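Local coordinates for protein endo-beta-1,2-glucanase (Talaromyces funiculosus, PDB 6IMV) that hydrolyses internal beta-1,2-glucosidic bonds of beta-1,2-glucans, as a fungal endo-acting glycoside hydrolase, at residues 84-89 / 117-122; 207-212 / 228-233; 257-262 / 461-466; 307-312 / 389-394. All coordinates share one frame; numbering follows the deposited sequence.

The four contacts join helices and loops of a chain whose largely helical body fits an (alpha/alpha)6 barrel. The side chains of Gln86 in contact 1, Ile209 in contact 2 and Leu310 in contact 4 lie about 12, 13 and 13 Å from a bound beta-D-glucopyranose. Contacts 1 and 4 touch where Ser84 OG meets Trp307 CZ2 at 3.5 Å. Contact 4 also touches contact 3, with Met312 CE 3.6 Å from Phe464 CE1, and lies within the chain loop that contact 3 closes. Contact 3 in turn meets contact 2, where Gly262 O is 3.6 Å from Ala207 CB. Contact 2 is peripheral, its centre about 27 Å from that of the chain.

Contact 1: residues 84-89 / 117-122; sequences SLQVML and ASIMDT
Met120 reaches across from helix 112-133 to Val87 on helix 80-94. From CB its chain sets out with CG anti to the carbonyl carbon (chi1 -77°). CB and CG serve as the spacer, and the first atom to touch is the sulfur. Met120 SD lies 3.8 Å from Val87 CG2. Bends at chi2 and chi3 then fold the tip over, which lets the terminal methyl meet both branches of the valine. Met120 CE is 3.9 Å from Val87 CG2 and 4.1 Å from Val87 CG1. The two side chains cross at about a right angle, so the methionine end lies across the valine fork. Leu191 and Phe176, on two further helices, also pack on Met120.

Beside this pair, Gln86 and Ile119 cross, again at about a right angle. The Gln86 chain is extended, and its amide NE2 comes 4.0 Å from Ile119 CG2. This is a van der Waals touch. The polar end of Gln86 is satisfied elsewhere: OE1 takes a hydrogen bond from Lys123 NZ, and NE2 is bonded to Tyr90 OH. The amide is thus held at both of its ends, which should fix its rotation.

No hydrogen bond crosses between the segments. The apolar packing joins helix 80-94 to helix 112-133, consistent with neighbouring helices of an (alpha/alpha)6 barrel.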
loop_
_atom_site.group_PDB
_atom_site.type_symbol
_atom_site.label_atom_id
_atom_site.label_comp_id
_atom_site.label_asym_id
_atom_site.label_seq_id
_atom_site.Cartn_x
_atom_site.Cartn_y
_atom_site.Cartn_z
ATOM N N SER A 84 5.174 1.077 5.699
ATOM C CA SER A 84 5.746 0.715 4.400
ATOM C C SER A 84 5.519 1.841 3.381
ATOM O O SER A 84 6.421 2.133 2.596
ATOM C CB SER A 84 5.230 -0.634 3.916
ATOM O OG SER A 84 3.973 -0.505 3.285
ATOM N N LEU A 85 4.357 2.511 3.442
ATOM C CA LEU A 85 4.026 3.591 2.508
ATOM C C LEU A 85 4.887 4.831 2.796
ATOM O O LEU A 85 5.368 5.481 1.866
ATOM C CB LEU A 85 2.532 3.905 2.573
ATOM C CG LEU A 85 1.611 2.798 2.051
ATOM C CD1 LEU A 85 0.148 3.120 2.329
ATOM C CD2 LEU A 85 1.822 2.556 0.561
ATOM N N GLN A 86 5.088 5.127 4.081
ATOM C CA GLN A 86 5.886 6.249 4.532
ATOM C C GLN A 86 7.360 6.012 4.168
ATOM O O GLN A 86 8.030 6.895 3.632
ATOM C CB GLN A 86 5.687 6.418 6.039
ATOM C CG GLN A 86 6.461 7.569 6.660
ATOM C CD GLN A 86 6.291 7.605 8.159
ATOM O OE1 GLN A 86 5.909 6.619 8.782
ATOM N NE2 GLN A 86 6.587 8.748 8.753
ATOM N N VAL A 87 7.848 4.798 4.431
ATOM C CA VAL A 87 9.247 4.456 4.193
ATOM C C VAL A 87 9.543 4.491 2.687
ATOM O O VAL A 87 10.584 5.022 2.279
ATOM C CB VAL A 87 9.618 3.116 4.858
ATOM C CG1 VAL A 87 10.942 2.558 4.345
ATOM C CG2 VAL A 87 9.658 3.260 6.373
ATOM N N MET A 88 8.631 3.954 1.870
ATOM C CA MET A 88 8.803 3.959 0.412
ATOM C C MET A 88 8.923 5.405 -0.093
ATOM O O MET A 88 9.777 5.705 -0.931
ATOM C CB MET A 88 7.636 3.253 -0.294
ATOM C CG MET A 88 7.751 1.750 -0.277
ATOM S SD MET A 88 6.480 0.926 -1.278
ATOM C CE MET A 88 5.108 0.940 -0.138
ATOM N N LEU A 89 8.067 6.298 0.417
ATOM C CA LEU A 89 8.111 7.722 0.057
ATOM C C LEU A 89 9.493 8.284 0.421
ATOM O O LEU A 89 10.105 8.996 -0.379
ATOM C CB LEU A 89 6.988 8.452 0.793
ATOM C CG LEU A 89 6.769 9.937 0.511
ATOM C CD1 LEU A 89 7.676 10.809 1.352
ATOM C CD2 LEU A 89 6.903 10.294 -0.955
ATOM N N ALA A 117 15.635 11.742 6.073
ATOM C CA ALA A 117 16.704 11.173 6.906
ATOM C C ALA A 117 16.390 11.402 8.389
ATOM O O ALA A 117 16.503 10.501 9.211
ATOM C CB ALA A 117 18.045 11.764 6.526
ATOM N N SER A 118 15.975 12.621 8.716
ATOM C CA SER A 118 15.689 13.000 10.095
ATOM C C SER A 118 14.552 12.144 10.686
ATOM O O SER A 118 14.674 11.629 11.815
ATOM C CB SER A 118 15.370 14.449 10.175
ATOM O OG SER A 118 14.899 14.770 11.457
ATOM N N ILE A 119 13.453 11.996 9.941
ATOM C CA ILE A 119 12.297 11.258 10.436
ATOM C C ILE A 119 12.665 9.770 10.575
ATOM O O ILE A 119 12.287 9.120 11.548
ATOM C CB ILE A 119 11.051 11.486 9.553
ATOM C CG1 ILE A 119 10.588 12.946 9.595
ATOM C CG2 ILE A 119 9.930 10.544 9.969
ATOM C CD1 ILE A 119 9.650 13.342 8.472
ATOM N N MET A 120 13.418 9.234 9.611
ATOM C CA MET A 120 13.777 7.812 9.623
ATOM C C MET A 120 14.737 7.504 10.784
ATOM O O MET A 120 14.722 6.399 11.321
ATOM C CB MET A 120 14.403 7.384 8.296
ATOM C CG MET A 120 13.380 7.186 7.193
ATOM S SD MET A 120 12.267 5.803 7.546
ATOM C CE MET A 120 13.294 4.400 7.111
ATOM N N ASP A 121 15.538 8.498 11.185
ATOM C CA ASP A 121 16.419 8.376 12.336
ATOM C C ASP A 121 15.577 8.297 13.612
ATOM O O ASP A 121 15.725 7.381 14.408
ATOM C CB ASP A 121 17.424 9.528 12.376
ATOM C CG ASP A 121 18.474 9.351 13.462
ATOM O OD1 ASP A 121 18.087 9.048 14.585
ATOM O OD2 ASP A 121 19.668 9.487 13.165
ATOM N N THR A 122 14.677 9.267 13.785
ATOM C CA THR A 122 13.754 9.287 14.925
ATOM C C THR A 122 12.946 7.984 14.963
ATOM O O THR A 122 12.795 7.383 16.023
ATOM C CB THR A 122 12.817 10.500 14.868
ATOM O OG1 THR A 122 13.627 11.665 14.735
ATOM C CG2 THR A 122 11.939 10.638 16.088
#

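Contact 2: residues 207-212 / 228-233; sequences AHIFYQ and LPVYHP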
loop_
_atom_site.group_PDB
_atom_site.type_symbol
_atom_site.label_atom_id
_atom_site.label_comp_id
_atom_site.label_asym_id
_atom_site.label_seq_id
_atom_site.Cartn_x
_atom_site.Cartn_y
_atom_site.Cartn_z
ATOM N N ALA A 207 11.396 -17.219 10.572
ATOM C CA ALA A 207 10.943 -18.604 10.468
ATOM C C ALA A 207 10.371 -19.084 11.819
ATOM O O ALA A 207 9.302 -19.707 11.875
ATOM C CB ALA A 207 12.081 -19.479 9.985
ATOM N N HIS A 208 11.085 -18.796 12.915
ATOM C CA HIS A 208 10.678 -19.246 14.258
ATOM C C HIS A 208 9.296 -18.674 14.607
ATOM O O HIS A 208 8.479 -19.357 15.204
ATOM C CB HIS A 208 11.741 -18.878 15.308
ATOM C CG HIS A 208 11.488 -19.487 16.650
ATOM N ND1 HIS A 208 11.536 -20.854 16.862
ATOM C CD2 HIS A 208 11.162 -18.930 17.836
ATOM C CE1 HIS A 208 11.247 -21.110 18.126
ATOM N NE2 HIS A 208 11.026 -19.944 18.744
ATOM N N ILE A 209 9.034 -17.428 14.203
ATOM C CA ILE A 209 7.792 -16.767 14.556
ATOM C C ILE A 209 6.677 -17.141 13.561
ATOM O O ILE A 209 5.550 -17.335 13.985
ATOM C CB ILE A 209 8.007 -15.242 14.707
ATOM C CG1 ILE A 209 8.891 -14.939 15.923
ATOM C CG2 ILE A 209 6.691 -14.482 14.778
ATOM C CD1 ILE A 209 9.290 -13.488 16.085
ATOM N N PHE A 210 6.967 -17.241 12.257
ATOM C CA PHE A 210 5.868 -17.297 11.251
ATOM C C PHE A 210 5.795 -18.611 10.461
ATOM O O PHE A 210 4.771 -18.858 9.822
ATOM C CB PHE A 210 5.975 -16.141 10.255
ATOM C CG PHE A 210 5.663 -14.789 10.838
ATOM C CD1 PHE A 210 4.351 -14.362 10.969
ATOM C CD2 PHE A 210 6.683 -13.934 11.228
ATOM C CE1 PHE A 210 4.066 -13.110 11.496
ATOM C CE2 PHE A 210 6.398 -12.680 11.745
ATOM C CZ PHE A 210 5.091 -12.270 11.878
ATOM N N TYR A 211 6.851 -19.430 10.443
ATOM C CA TYR A 211 6.830 -20.628 9.588
ATOM C C TYR A 211 6.413 -21.854 10.409
ATOM O O TYR A 211 7.163 -22.309 11.251
ATOM C CB TYR A 211 8.177 -20.844 8.886
ATOM C CG TYR A 211 8.150 -21.980 7.896
ATOM C CD1 TYR A 211 7.182 -22.017 6.907
ATOM C CD2 TYR A 211 9.046 -23.037 7.961
ATOM C CE1 TYR A 211 7.100 -23.061 6.001
ATOM C CE2 TYR A 211 8.983 -24.088 7.057
ATOM C CZ TYR A 211 8.005 -24.101 6.074
ATOM O OH TYR A 211 7.889 -25.113 5.166
ATOM N N GLN A 212 5.216 -22.385 10.131
ATOM C CA GLN A 212 4.652 -23.535 10.856
ATOM C C GLN A 212 5.231 -24.850 10.319
ATOM O O GLN A 212 5.331 -25.820 11.051
ATOM C CB GLN A 212 3.133 -23.583 10.708
ATOM C CG GLN A 212 2.451 -24.601 11.608
ATOM C CD GLN A 212 0.965 -24.611 11.365
ATOM O OE1 GLN A 212 0.477 -25.254 10.434
ATOM N NE2 GLN A 212 0.235 -23.876 12.189
ATOM N N LEU A 228 8.451 -11.575 26.913
ATOM C CA LEU A 228 9.542 -12.567 26.950
ATOM C C LEU A 228 10.351 -12.500 25.659
ATOM O O LEU A 228 9.766 -12.429 24.578
ATOM C CB LEU A 228 8.968 -13.976 27.126
ATOM C CG LEU A 228 8.136 -14.220 28.384
ATOM C CD1 LEU A 228 7.636 -15.658 28.413
ATOM C CD2 LEU A 228 8.937 -13.912 29.642
ATOM N N PRO A 229 11.706 -12.530 25.732
ATOM C CA PRO A 229 12.549 -12.708 24.550
ATOM C C PRO A 229 12.085 -13.861 23.652
ATOM O O PRO A 229 11.394 -14.784 24.128
ATOM C CB PRO A 229 13.936 -13.008 25.143
ATOM C CG PRO A 229 13.945 -12.271 26.466
ATOM C CD PRO A 229 12.508 -12.334 26.956
ATOM N N VAL A 230 12.492 -13.809 22.374
ATOM C CA VAL A 230 12.033 -14.735 21.358
ATOM C C VAL A 230 12.370 -16.166 21.791
ATOM O O VAL A 230 11.569 -17.083 21.589
ATOM C CB VAL A 230 12.631 -14.429 19.966
ATOM C CG1 VAL A 230 12.259 -15.505 18.955
ATOM C CG2 VAL A 230 12.218 -13.062 19.444
ATOM N N TYR A 231 13.554 -16.348 22.391
ATOM C CA TYR A 231 14.042 -17.690 22.755
ATOM C C TYR A 231 14.054 -17.877 24.279
ATOM O O TYR A 231 14.769 -18.735 24.796
ATOM C CB TYR A 231 15.401 -17.946 22.093
ATOM C CG TYR A 231 15.335 -17.917 20.586
ATOM C CD1 TYR A 231 14.758 -18.962 19.885
ATOM C CD2 TYR A 231 15.803 -16.829 19.857
ATOM C CE1 TYR A 231 14.656 -18.939 18.503
ATOM C CE2 TYR A 231 15.715 -16.794 18.472
ATOM C CZ TYR A 231 15.139 -17.854 17.795
ATOM O OH TYR A 231 15.037 -17.838 16.430
ATOM N N HIS A 232 13.234 -17.115 25.010
ATOM C CA HIS A 232 13.009 -17.423 26.418
ATOM C C HIS A 232 12.448 -18.840 26.505
ATOM O O HIS A 232 11.653 -19.243 25.649
ATOM C CB HIS A 232 12.093 -16.389 27.069
ATOM C CG HIS A 232 11.992 -16.521 28.550
ATOM N ND1 HIS A 232 11.160 -17.447 29.158
ATOM C CD2 HIS A 232 12.579 -15.826 29.549
ATOM C CE1 HIS A 232 11.244 -17.321 30.471
ATOM N NE2 HIS A 232 12.110 -16.333 30.738
ATOM N N PRO A 233 12.871 -19.657 27.498
ATOM C CA PRO A 233 12.447 -21.059 27.572
ATOM C C PRO A 233 10.928 -21.285 27.593
ATOM O O PRO A 233 10.482 -22.363 27.228
ATOM C CB PRO A 233 13.067 -21.568 28.888
ATOM C CG PRO A 233 14.276 -20.665 29.103
ATOM C CD PRO A 233 13.848 -19.316 28.551
HETATM O O HOH W 1 10.628 -19.401 21.500
#
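Tyr231 lies over one face of the His208 ring. Its CE1 sits 3.5 Å above the imidazole plane, over the ring centre. The two planes are turned 35° from each other, with centroids 4.8 Å apart, so the pair is oblique. Tyr231 OH runs on past the imidazole to reach His208 CB at 3.6 Å. One face of the Tyr231 ring is met by Val230 CG1, offset toward the rim. The same methyl, Val230 CG1, is 3.8 Å from His208 CD2, so it touches both rings. At the edge of the imidazole, in its plane, a water is bound to His208 NE2 at 2.8 Å. This water also donates to Val230 O, although that bond is unusually short and its detail is doubtful.

The contact sets the last turn of helix 186-210 against the loop between strands 220-223 and 237-239. In that loop a type I beta turn runs from Pro229 to His232, and Val230 and Tyr231 are its two central residues. His208 points its ring at them with CG anti to the backbone N (chi1 -171°). Deeper in, Ile209 CD1 approaches Val230 CG2 at 4.5 Å. Tyr237 packs on both of these residues. Val230 also touches Tyr201, which neighbours an N-acetylglucosamine attached to the protein. The side chain of Val230 is about 7 Å from a bound N-acetylglucosamine.

Contact 3: residues 257-262 / 461-466; sequences WLQFFG and YNTFVE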
loop_
_atom_site.group_PDB
_atom_site.type_symbol
_atom_site.label_atom_id
_atom_site.label_comp_id
_atom_site.label_asym_id
_atom_site.label_seq_id
_atom_site.Cartn_x
_atom_site.Cartn_y
_atom_site.Cartn_z
ATOM N N TRP A 257 10.538 -13.015 1.985
ATOM C CA TRP A 257 11.385 -12.735 3.129
ATOM C C TRP A 257 11.886 -14.047 3.749
ATOM O O TRP A 257 13.097 -14.199 3.995
ATOM C CB TRP A 257 10.673 -11.855 4.159
ATOM C CG TRP A 257 11.649 -11.168 5.059
ATOM C CD1 TRP A 257 11.947 -11.470 6.355
ATOM C CD2 TRP A 257 12.525 -10.091 4.686
ATOM N NE1 TRP A 257 12.921 -10.630 6.826
ATOM C CE2 TRP A 257 13.294 -9.771 5.824
ATOM C CE3 TRP A 257 12.710 -9.355 3.511
ATOM C CZ2 TRP A 257 14.237 -8.741 5.812
ATOM C CZ3 TRP A 257 13.643 -8.341 3.497
ATOM C CH2 TRP A 257 14.397 -8.043 4.635
ATOM N N LEU A 258 10.961 -14.990 3.978
ATOM C CA LEU A 258 11.292 -16.302 4.516
ATOM C C LEU A 258 12.235 -17.042 3.565
ATOM O O LEU A 258 13.232 -17.606 4.008
ATOM C CB LEU A 258 10.014 -17.117 4.748
ATOM C CG LEU A 258 9.250 -16.804 6.034
ATOM C CD1 LEU A 258 7.909 -17.515 6.044
ATOM C CD2 LEU A 258 10.075 -17.192 7.256
ATOM N N GLN A 259 11.910 -17.044 2.266
ATOM C CA GLN A 259 12.694 -17.811 1.302
ATOM C C GLN A 259 14.147 -17.318 1.281
ATOM O O GLN A 259 15.064 -18.119 1.374
ATOM C CB GLN A 259 12.119 -17.728 -0.109
ATOM C CG GLN A 259 13.098 -18.230 -1.162
ATOM C CD GLN A 259 12.444 -18.521 -2.488
ATOM O OE1 GLN A 259 11.228 -18.493 -2.618
ATOM N NE2 GLN A 259 13.260 -18.830 -3.482
ATOM N N PHE A 260 14.349 -16.014 1.108
ATOM C CA PHE A 260 15.681 -15.489 0.914
ATOM C C PHE A 260 16.476 -15.437 2.224
ATOM O O PHE A 260 17.676 -15.633 2.181
ATOM C CB PHE A 260 15.639 -14.111 0.259
ATOM C CG PHE A 260 15.143 -14.132 -1.161
ATOM C CD1 PHE A 260 15.677 -15.015 -2.086
ATOM C CD2 PHE A 260 14.152 -13.255 -1.577
ATOM C CE1 PHE A 260 15.226 -15.021 -3.398
ATOM C CE2 PHE A 260 13.696 -13.270 -2.887
ATOM C CZ PHE A 260 14.235 -14.150 -3.799
ATOM N N PHE A 261 15.819 -15.154 3.357
ATOM C CA PHE A 261 16.536 -14.743 4.573
ATOM C C PHE A 261 16.201 -15.579 5.816
ATOM O O PHE A 261 16.839 -15.389 6.848
ATOM C CB PHE A 261 16.230 -13.275 4.869
ATOM C CG PHE A 261 16.613 -12.351 3.745
ATOM C CD1 PHE A 261 17.920 -12.317 3.282
ATOM C CD2 PHE A 261 15.673 -11.505 3.167
ATOM C CE1 PHE A 261 18.277 -11.468 2.247
ATOM C CE2 PHE A 261 16.030 -10.658 2.132
ATOM C CZ PHE A 261 17.329 -10.643 1.669
ATOM N N GLY A 262 15.226 -16.485 5.732
ATOM C CA GLY A 262 14.680 -17.133 6.906
ATOM C C GLY A 262 15.482 -18.343 7.376
ATOM O O GLY A 262 15.237 -18.821 8.475
ATOM N N TYR A 461 18.339 -11.773 -7.045
ATOM C CA TYR A 461 17.490 -11.329 -8.162
ATOM C C TYR A 461 17.181 -12.491 -9.120
ATOM O O TYR A 461 16.024 -12.689 -9.519
ATOM C CB TYR A 461 18.141 -10.163 -8.910
ATOM C CG TYR A 461 17.345 -9.709 -10.105
ATOM C CD1 TYR A 461 16.301 -8.809 -9.960
ATOM C CD2 TYR A 461 17.605 -10.211 -11.371
ATOM C CE1 TYR A 461 15.549 -8.397 -11.052
ATOM C CE2 TYR A 461 16.859 -9.811 -12.470
ATOM C CZ TYR A 461 15.826 -8.906 -12.308
ATOM O OH TYR A 461 15.079 -8.514 -13.375
ATOM N N ASN A 462 18.210 -13.263 -9.491
ATOM C CA ASN A 462 18.046 -14.345 -10.472
ATOM C C ASN A 462 17.076 -15.396 -9.925
ATOM O O ASN A 462 16.244 -15.904 -10.681
ATOM C CB ASN A 462 19.378 -14.981 -10.889
ATOM C CG ASN A 462 20.184 -14.074 -11.792
ATOM O OD1 ASN A 462 19.667 -13.100 -12.323
ATOM N ND2 ASN A 462 21.458 -14.376 -11.968
ATOM N N THR A 463 17.175 -15.693 -8.627
ATOM C CA THR A 463 16.290 -16.664 -7.977
ATOM C C THR A 463 14.835 -16.185 -8.035
ATOM O O THR A 463 13.929 -16.976 -8.341
ATOM C CB THR A 463 16.705 -16.924 -6.525
ATOM O OG1 THR A 463 18.016 -17.487 -6.546
ATOM C CG2 THR A 463 15.769 -17.870 -5.806
ATOM N N PHE A 464 14.623 -14.902 -7.712
ATOM C CA PHE A 464 13.304 -14.276 -7.777
ATOM C C PHE A 464 12.686 -14.501 -9.164
ATOM O O PHE A 464 11.577 -15.049 -9.296
ATOM C CB PHE A 464 13.412 -12.784 -7.453
ATOM C CG PHE A 464 12.132 -12.006 -7.623
ATOM C CD1 PHE A 464 11.185 -11.975 -6.612
ATOM C CD2 PHE A 464 11.877 -11.301 -8.791
ATOM C CE1 PHE A 464 10.011 -11.254 -6.757
ATOM C CE2 PHE A 464 10.699 -10.578 -8.938
ATOM C CZ PHE A 464 9.767 -10.560 -7.922
ATOM N N VAL A 465 13.427 -14.101 -10.200
ATOM C CA VAL A 465 12.928 -14.138 -11.586
ATOM C C VAL A 465 12.576 -15.582 -11.958
ATOM O O VAL A 465 11.469 -15.857 -12.434
ATOM C CB VAL A 465 13.917 -13.511 -12.585
ATOM C CG1 VAL A 465 13.451 -13.700 -14.018
ATOM C CG2 VAL A 465 14.154 -12.030 -12.293
ATOM N N GLU A 466 13.516 -16.504 -11.723
ATOM C CA GLU A 466 13.331 -17.921 -12.089
ATOM C C GLU A 466 12.062 -18.485 -11.446
ATOM O O GLU A 466 11.233 -19.096 -12.109
ATOM C CB GLU A 466 14.539 -18.748 -11.636
ATOM C CG GLU A 466 14.361 -20.241 -11.837
ATOM C CD GLU A 466 15.551 -21.067 -11.397
ATOM O OE1 GLU A 466 15.897 -21.019 -10.204
ATOM O OE2 GLU A 466 16.132 -21.732 -12.254
#
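Phe260 carries CG anti to its carbonyl carbon (chi1 -68°), which swings the ring out to Thr463. The threonine holds CG2 anti to the backbone N, which places this methyl at the edge of the Phe260 ring. The contact joins helix 252-261 to helix 461-475 in the helical body of the enzyme, consistent with an (alpha/alpha)6 barrel. The axes of the segments 257-261 and 461-466 run at 137° and approach to 11.6 Å.

Phe260 is approached at the edge of its ring. Thr463 CB lies in the ring plane, and CG2 of the same threonine is 3.8 Å from Phe260 CE1. At the next ring atom, Phe260 CZ meets Phe464 CB at 4.0 Å. The Phe464 ring itself leads away from the contact, edge-to-face with Tyr314. Trp256 and Met455 also pack on Phe260. Replacing Phe260 by an alanine would probably open a gap between the two helices and take the ring edge away from Thr463 CG2 and Phe464 CB. Gln259 hydrogen-bonds through OE1 to Trp273 NE1. Its other amide atom, NE2, lies 3.6 Å from Thr463 CG2.

Contact 4: residues 307-312 / 389-394; sequences WKVLEM and TVLFDK
Leu391 sets its CD1 methyl against both Val309 and Leu310. Its side chain crosses Val309 obliquely and Leu310 at about a right angle. One branch does most of the touching: Leu391 CD1 is 3.5 Å from Val309 CG2 and 4.1 Å from Leu310 CD2. Seen from this methyl, the two partners lie about a right angle apart. The other branch, Leu391 CD2, reaches only Leu310 CD2, at 4.2 Å. Leu391 holds CG anti to its carbonyl carbon (chi1 -67°), which carries the fork out toward the loop. Val309 brings CG2 to this meeting from a position between its own backbone N and carbonyl carbon. Tyr315 packs on the same valine.

The contact is buried in the interior of the chain, consistent with the core of an (alpha/alpha)6 barrel. It joins the loop before helix 318-337 to helix 387-392. Within the loop, Lys308 makes a salt bridge with Glu252. The Trp307 side chain starts out away from segment 389-394 and gives a weak hydrogen bond from NE1 to Glu311 OE2 at 2.9 Å. The carboxylate oxygen lies in the indole plane.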
loop_
_atom_site.group_PDB
_atom_site.type_symbol
_atom_site.label_atom_id
_atom_site.label_comp_id
_atom_site.label_asym_id
_atom_site.label_seq_id
_atom_site.Cartn_x
_atom_site.Cartn_y
_atom_site.Cartn_z
ATOM N N TRP A 307 -0.537 -4.677 -4.229
ATOM C CA TRP A 307 0.495 -3.948 -3.466
ATOM C C TRP A 307 1.920 -4.460 -3.728
ATOM O O TRP A 307 2.854 -3.660 -3.755
ATOM C CB TRP A 307 0.153 -4.064 -1.981
ATOM C CG TRP A 307 0.817 -3.135 -1.014
ATOM C CD1 TRP A 307 2.144 -3.029 -0.719
ATOM C CD2 TRP A 307 0.129 -2.281 -0.076
ATOM N NE1 TRP A 307 2.332 -2.132 0.301
ATOM C CE2 TRP A 307 1.114 -1.670 0.732
ATOM C CE3 TRP A 307 -1.220 -1.986 0.164
ATOM C CZ2 TRP A 307 0.791 -0.763 1.741
ATOM C CZ3 TRP A 307 -1.539 -1.096 1.168
ATOM C CH2 TRP A 307 -0.544 -0.494 1.945
ATOM N N LYS A 308 2.097 -5.780 -3.857
ATOM C CA LYS A 308 3.428 -6.393 -3.918
ATOM C C LYS A 308 4.259 -5.823 -5.075
ATOM O O LYS A 308 5.477 -5.754 -4.967
ATOM C CB LYS A 308 3.337 -7.917 -4.028
ATOM C CG LYS A 308 2.813 -8.448 -5.355
ATOM C CD LYS A 308 2.432 -9.911 -5.310
ATOM C CE LYS A 308 2.118 -10.478 -6.677
ATOM N NZ LYS A 308 1.900 -11.943 -6.627
ATOM N N VAL A 309 3.607 -5.416 -6.172
ATOM C CA VAL A 309 4.324 -4.996 -7.384
ATOM C C VAL A 309 5.009 -3.639 -7.153
ATOM O O VAL A 309 5.913 -3.292 -7.902
ATOM C CB VAL A 309 3.409 -4.965 -8.624
ATOM C CG1 VAL A 309 2.670 -6.277 -8.799
ATOM C CG2 VAL A 309 2.443 -3.791 -8.602
ATOM N N LEU A 310 4.588 -2.905 -6.111
ATOM C CA LEU A 310 5.229 -1.644 -5.704
ATOM C C LEU A 310 6.598 -1.902 -5.064
ATOM O O LEU A 310 7.409 -0.978 -4.972
ATOM C CB LEU A 310 4.356 -0.894 -4.692
ATOM C CG LEU A 310 3.049 -0.284 -5.198
ATOM C CD1 LEU A 310 2.183 0.131 -4.017
ATOM C CD2 LEU A 310 3.307 0.909 -6.107
ATOM N N GLU A 311 6.820 -3.115 -4.550
ATOM C CA GLU A 311 7.936 -3.361 -3.623
ATOM C C GLU A 311 8.975 -4.337 -4.200
ATOM O O GLU A 311 10.090 -4.337 -3.749
ATOM C CB GLU A 311 7.397 -3.876 -2.289
ATOM C CG GLU A 311 6.392 -2.928 -1.652
ATOM C CD GLU A 311 6.304 -3.013 -0.140
ATOM O OE1 GLU A 311 7.358 -3.277 0.521
ATOM O OE2 GLU A 311 5.194 -2.839 0.375
ATOM N N MET A 312 8.612 -5.176 -5.170
ATOM C CA MET A 312 9.564 -6.109 -5.782
ATOM C C MET A 312 9.359 -6.097 -7.288
ATOM O O MET A 312 8.265 -5.792 -7.755
ATOM C CB MET A 312 9.387 -7.528 -5.234
ATOM C CG MET A 312 9.641 -7.610 -3.740
ATOM S SD MET A 312 9.570 -9.285 -3.116
ATOM C CE MET A 312 11.187 -9.910 -3.587
ATOM N N THR A 389 -3.400 0.993 -11.864
ATOM C CA THR A 389 -3.582 1.545 -13.196
ATOM C C THR A 389 -2.442 2.531 -13.498
ATOM O O THR A 389 -1.888 2.536 -14.604
ATOM C CB THR A 389 -4.953 2.217 -13.333
ATOM O OG1 THR A 389 -5.937 1.427 -12.665
ATOM C CG2 THR A 389 -5.345 2.428 -14.776
ATOM N N VAL A 390 -2.088 3.346 -12.497
ATOM C CA VAL A 390 -1.075 4.387 -12.637
ATOM C C VAL A 390 0.263 3.763 -13.075
ATOM O O VAL A 390 0.986 4.365 -13.869
ATOM C CB VAL A 390 -0.922 5.203 -11.338
ATOM C CG1 VAL A 390 0.368 6.014 -11.324
ATOM C CG2 VAL A 390 -2.127 6.102 -11.108
ATOM N N LEU A 391 0.580 2.567 -12.562
ATOM C CA LEU A 391 1.847 1.888 -12.880
ATOM C C LEU A 391 1.953 1.585 -14.382
ATOM O O LEU A 391 3.064 1.566 -14.913
ATOM C CB LEU A 391 1.967 0.612 -12.043
ATOM C CG LEU A 391 2.128 0.832 -10.536
ATOM C CD1 LEU A 391 2.120 -0.484 -9.781
ATOM C CD2 LEU A 391 3.400 1.615 -10.230
ATOM N N PHE A 392 0.814 1.361 -15.059
ATOM C CA PHE A 392 0.785 1.057 -16.499
ATOM C C PHE A 392 0.523 2.298 -17.359
ATOM O O PHE A 392 1.031 2.385 -18.478
ATOM C CB PHE A 392 -0.249 -0.034 -16.802
ATOM C CG PHE A 392 0.238 -1.401 -16.401
ATOM C CD1 PHE A 392 1.161 -2.067 -17.192
ATOM C CD2 PHE A 392 -0.174 -1.991 -15.216
ATOM C CE1 PHE A 392 1.651 -3.302 -16.812
ATOM C CE2 PHE A 392 0.314 -3.231 -14.837
ATOM C CZ PHE A 392 1.227 -3.883 -15.636
ATOM N N ASP A 393 -0.300 3.225 -16.871
ATOM C CA ASP A 393 -0.705 4.373 -17.672
ATOM C C ASP A 393 -1.133 5.497 -16.724
ATOM O O ASP A 393 -2.247 5.514 -16.240
ATOM C CB ASP A 393 -1.805 3.956 -18.651
ATOM C CG ASP A 393 -2.235 5.038 -19.621
ATOM O OD1 ASP A 393 -2.140 6.241 -19.260
ATOM O OD2 ASP A 393 -2.664 4.666 -20.741
ATOM N N LYS A 394 -0.225 6.443 -16.476
ATOM C CA LYS A 394 -0.453 7.464 -15.471
ATOM C C LYS A 394 -1.562 8.429 -15.922
ATOM O O LYS A 394 -2.260 8.954 -15.071
ATOM C CB LYS A 394 0.872 8.106 -15.049
ATOM C CG LYS A 394 1.646 8.876 -16.102
ATOM C CD LYS A 394 3.086 9.116 -15.669
ATOM C CE LYS A 394 3.732 10.236 -16.460
ATOM N NZ LYS A 394 5.160 10.391 -16.095
#